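Local structure of thioredoxin domain-containing protein (Sinorhizobium meliloti, 3U5R) at residues I77-A85 / K119-Y127. The protein is of unknown function but belongs to the AhpC/TSA family with a thioredoxin-like domain, and probably has antioxidant or oxidoreductase activity. Sequence-based numbering, arbitrary orientation.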
loop_
_atom_site.group_PDB
_atom_site.type_symbol
_atom_site.label_atom_id
_atom_site.label_comp_id
_atom_site.label_asym_id
_atom_site.label_seq_id
_atom_site.Cartn_x
_atom_site.Cartn_y
_atom_site.Cartn_z
ATOM N N ILE A 77 2.046 -10.140 -6.066
ATOM C CA ILE A 77 0.865 -10.104 -5.215
ATOM C C ILE A 77 -0.242 -9.260 -5.872
ATOM O O ILE A 77 -1.246 -8.938 -5.264
ATOM C CB ILE A 77 1.195 -9.461 -3.872
ATOM C CG1 ILE A 77 1.719 -8.029 -4.150
ATOM C CG2 ILE A 77 2.232 -10.265 -3.127
ATOM C CD1 ILE A 77 1.881 -7.229 -2.876
ATOM N N ARG A 78 -0.073 -8.831 -7.093
ATOM C CA ARG A 78 -0.998 -7.900 -7.674
ATOM C C ARG A 78 -2.441 -8.420 -7.829
ATOM O O ARG A 78 -3.374 -7.771 -7.459
ATOM C CB ARG A 78 -0.385 -7.296 -8.921
ATOM C CG ARG A 78 -1.215 -7.042 -10.058
ATOM C CD ARG A 78 -0.476 -7.466 -11.335
ATOM N NE ARG A 78 0.499 -6.524 -11.805
ATOM C CZ ARG A 78 1.332 -6.721 -12.802
ATOM N NH1 ARG A 78 1.378 -7.859 -13.446
ATOM N NH2 ARG A 78 2.143 -5.764 -13.134
ATOM N N GLU A 79 -2.575 -9.632 -8.288
ATOM C CA GLU A 79 -3.870 -10.231 -8.367
ATOM C C GLU A 79 -4.505 -10.404 -6.959
ATOM O O GLU A 79 -5.634 -10.179 -6.773
ATOM C CB GLU A 79 -3.775 -11.532 -9.125
ATOM C CG GLU A 79 -3.408 -11.369 -10.593
ATOM C CD GLU A 79 -1.900 -11.110 -10.868
ATOM O OE1 GLU A 79 -1.032 -11.236 -9.965
ATOM O OE2 GLU A 79 -1.594 -10.764 -12.039
ATOM N N ALA A 80 -3.712 -10.828 -6.004
ATOM C CA ALA A 80 -4.124 -11.001 -4.644
ATOM C C ALA A 80 -4.514 -9.708 -3.972
ATOM O O ALA A 80 -5.396 -9.678 -3.246
ATOM C CB ALA A 80 -3.126 -11.685 -3.888
ATOM N N LEU A 81 -3.825 -8.658 -4.270
ATOM C CA LEU A 81 -4.144 -7.390 -3.660
ATOM C C LEU A 81 -5.501 -6.868 -4.155
ATOM O O LEU A 81 -6.286 -6.305 -3.383
ATOM C CB LEU A 81 -3.048 -6.410 -4.029
ATOM C CG LEU A 81 -3.183 -4.968 -3.517
ATOM C CD1 LEU A 81 -3.279 -5.013 -1.976
ATOM C CD2 LEU A 81 -1.899 -4.170 -3.973
ATOM N N ALA A 82 -5.768 -7.005 -5.466
ATOM C CA ALA A 82 -7.032 -6.567 -5.995
ATOM C C ALA A 82 -8.152 -7.423 -5.380
ATOM O O ALA A 82 -9.234 -6.902 -5.015
ATOM C CB ALA A 82 -7.017 -6.625 -7.562
ATOM N N LYS A 83 -7.903 -8.720 -5.238
ATOM C CA LYS A 83 -8.879 -9.613 -4.601
ATOM C C LYS A 83 -9.125 -9.240 -3.108
ATOM O O LYS A 83 -10.295 -9.091 -2.614
ATOM C CB LYS A 83 -8.351 -11.060 -4.712
ATOM C CG LYS A 83 -9.104 -12.126 -3.861
ATOM C CD LYS A 83 -10.579 -12.135 -4.210
ATOM C CE LYS A 83 -11.250 -13.442 -3.670
ATOM N NZ LYS A 83 -10.097 -14.444 -3.613
ATOM N N PHE A 84 -8.024 -9.054 -2.386
ATOM C CA PHE A 84 -8.072 -8.630 -0.973
ATOM C C PHE A 84 -8.886 -7.351 -0.824
ATOM O O PHE A 84 -9.812 -7.283 -0.010
ATOM C CB PHE A 84 -6.628 -8.372 -0.527
ATOM C CG PHE A 84 -6.492 -7.614 0.775
ATOM C CD1 PHE A 84 -6.523 -8.265 1.969
ATOM C CD2 PHE A 84 -6.277 -6.258 0.787
ATOM C CE1 PHE A 84 -6.338 -7.555 3.209
ATOM C CE2 PHE A 84 -6.068 -5.577 2.029
ATOM C CZ PHE A 84 -6.130 -6.232 3.189
ATOM N N ALA A 85 -8.499 -6.299 -1.557
ATOM C CA ALA A 85 -9.228 -5.028 -1.382
ATOM C C ALA A 85 -10.735 -5.224 -1.692
ATOM O O ALA A 85 -11.570 -4.750 -0.936
ATOM C CB ALA A 85 -8.625 -3.884 -2.211
ATOM N N LYS A 119 -6.983 -0.631 -14.804
ATOM C CA LYS A 119 -7.890 -1.374 -15.734
ATOM C C LYS A 119 -7.386 -2.793 -15.962
ATOM O O LYS A 119 -8.182 -3.720 -15.997
ATOM C CB LYS A 119 -7.931 -0.689 -17.116
ATOM C CG LYS A 119 -8.129 0.818 -17.083
ATOM C CD LYS A 119 -8.382 1.338 -18.520
ATOM C CE LYS A 119 -9.222 2.623 -18.521
ATOM N NZ LYS A 119 -10.700 2.308 -18.694
ATOM N N ALA A 120 -6.074 -2.976 -16.122
ATOM C CA ALA A 120 -5.538 -4.304 -16.516
ATOM C C ALA A 120 -5.694 -5.297 -15.370
ATOM O O ALA A 120 -5.979 -6.474 -15.610
ATOM C CB ALA A 120 -4.065 -4.211 -16.923
ATOM N N TYR A 121 -5.534 -4.838 -14.118
ATOM C CA TYR A 121 -5.573 -5.764 -12.992
ATOM C C TYR A 121 -6.821 -5.647 -12.112
ATOM O O TYR A 121 -6.910 -6.323 -11.091
ATOM C CB TYR A 121 -4.246 -5.721 -12.199
ATOM C CG TYR A 121 -3.123 -6.089 -13.100
ATOM C CD1 TYR A 121 -2.918 -7.433 -13.456
ATOM C CD2 TYR A 121 -2.333 -5.120 -13.679
ATOM C CE1 TYR A 121 -1.936 -7.793 -14.363
ATOM C CE2 TYR A 121 -1.335 -5.461 -14.565
ATOM C CZ TYR A 121 -1.143 -6.822 -14.899
ATOM O OH TYR A 121 -0.155 -7.198 -15.769
ATOM N N GLY A 122 -7.770 -4.815 -12.514
ATOM C CA GLY A 122 -9.080 -4.749 -11.834
ATOM C C GLY A 122 -8.981 -4.098 -10.426
ATOM O O GLY A 122 -9.688 -4.486 -9.492
ATOM N N TYR A 123 -8.095 -3.117 -10.271
ATOM C CA TYR A 123 -7.935 -2.513 -8.926
ATOM C C TYR A 123 -9.204 -1.713 -8.596
ATOM O O TYR A 123 -9.461 -0.704 -9.249
ATOM C CB TYR A 123 -6.720 -1.551 -8.978
ATOM C CG TYR A 123 -5.339 -2.200 -8.973
ATOM C CD1 TYR A 123 -5.162 -3.577 -8.686
ATOM C CD2 TYR A 123 -4.225 -1.437 -9.145
ATOM C CE1 TYR A 123 -3.867 -4.157 -8.577
ATOM C CE2 TYR A 123 -2.908 -2.007 -9.091
ATOM C CZ TYR A 123 -2.745 -3.355 -8.814
ATOM O OH TYR A 123 -1.448 -3.873 -8.757
ATOM N N GLY A 124 -9.965 -2.137 -7.595
ATOM C CA GLY A 124 -11.110 -1.369 -7.151
ATOM C C GLY A 124 -10.763 -0.154 -6.258
ATOM O O GLY A 124 -11.591 0.734 -6.049
ATOM N N PHE A 125 -9.555 -0.111 -5.745
ATOM C CA PHE A 125 -9.144 0.963 -4.780
ATOM C C PHE A 125 -8.479 2.103 -5.564
ATOM O O PHE A 125 -7.974 1.892 -6.680
ATOM C CB PHE A 125 -8.123 0.406 -3.793
ATOM C CG PHE A 125 -7.068 -0.445 -4.453
ATOM C CD1 PHE A 125 -7.218 -1.806 -4.529
ATOM C CD2 PHE A 125 -5.923 0.140 -4.994
ATOM C CE1 PHE A 125 -6.224 -2.632 -5.123
ATOM C CE2 PHE A 125 -4.882 -0.670 -5.588
ATOM C CZ PHE A 125 -5.075 -2.076 -5.688
ATOM N N PRO A 126 -8.494 3.308 -4.998
ATOM C CA PRO A 126 -7.756 4.326 -5.716
ATOM C C PRO A 126 -6.208 4.031 -5.775
ATOM O O PRO A 126 -5.591 3.633 -4.765
ATOM C CB PRO A 126 -8.079 5.607 -4.916
ATOM C CG PRO A 126 -8.443 5.045 -3.463
ATOM C CD PRO A 126 -9.229 3.827 -3.814
ATOM N N TYR A 127 -5.610 4.237 -6.955
ATOM C CA TYR A 127 -4.198 4.065 -7.150
ATOM C C TYR A 127 -3.667 5.376 -7.658
ATOM O O TYR A 127 -3.960 5.800 -8.773
ATOM C CB TYR A 127 -3.975 2.901 -8.138
ATOM C CG TYR A 127 -2.560 2.505 -8.370
ATOM C CD1 TYR A 127 -1.513 2.913 -7.504
ATOM C CD2 TYR A 127 -2.226 1.731 -9.492
ATOM C CE1 TYR A 127 -0.178 2.542 -7.782
ATOM C CE2 TYR A 127 -0.900 1.330 -9.744
ATOM C CZ TYR A 127 0.097 1.725 -8.904
ATOM O OH TYR A 127 1.404 1.358 -9.211
HETATM O O HOH W 1 -9.892 -4.269 -5.847
#
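Phe-125 packs against helix 78-88 in the buried, apolar part of the contact. Its CD1 comes within 3.4 Å of Ala-85 CB, while CZ at the end of the ring meets CG of Leu-81 at 4.1 Å. The side chain is set with CG between the backbone N and the carbonyl carbon (chi1 44°), which carries the ring back over Tyr-123, where its CZ lies above the rim of the tyrosine ring. Tyr-123 itself offers an edge to the helix: Ala-82 CB sits near the ring plane, 3.7 Å from CD1, and the hydroxyl OH reaches past it to the aliphatic base of Arg-78, 3.4 Å from CG. Strand 93-99 adjoins this inner part, with Val-95 touching Ala-85 and Ala-97 touching Phe-125.

Toward solvent the contact changes character, and a partly exposed stack takes over. The chain of Arg-78, bent at chi2 and chi3, lies across one face of the Tyr-121 ring; CD stands over the ring centre in a CH-pi contact, 3.3 Å from the centroid, and the guanidinium continues as a cation-pi stack, its plane tilted 16° from the ring. NH1 passes close to the tyrosine OH at an angle too poor for a hydrogen bond, and the ion pair of NH2 with Glu-117 is long and weak. Were Tyr-121 replaced by alanine, the Arg-78 guanidinium would probably lose the ring it lies on and be freer to swing. One water joins the two backbones, donating to Ala-82 O and accepting from Gly-124 N, 2.8 Å from each. Just after helix 111-121, Gly-122 takes a positive phi and the chain turns toward edge strand 127-129, so the contact joins two helices and a helix-to-strand connection of the thioredoxin-like alpha/beta fold.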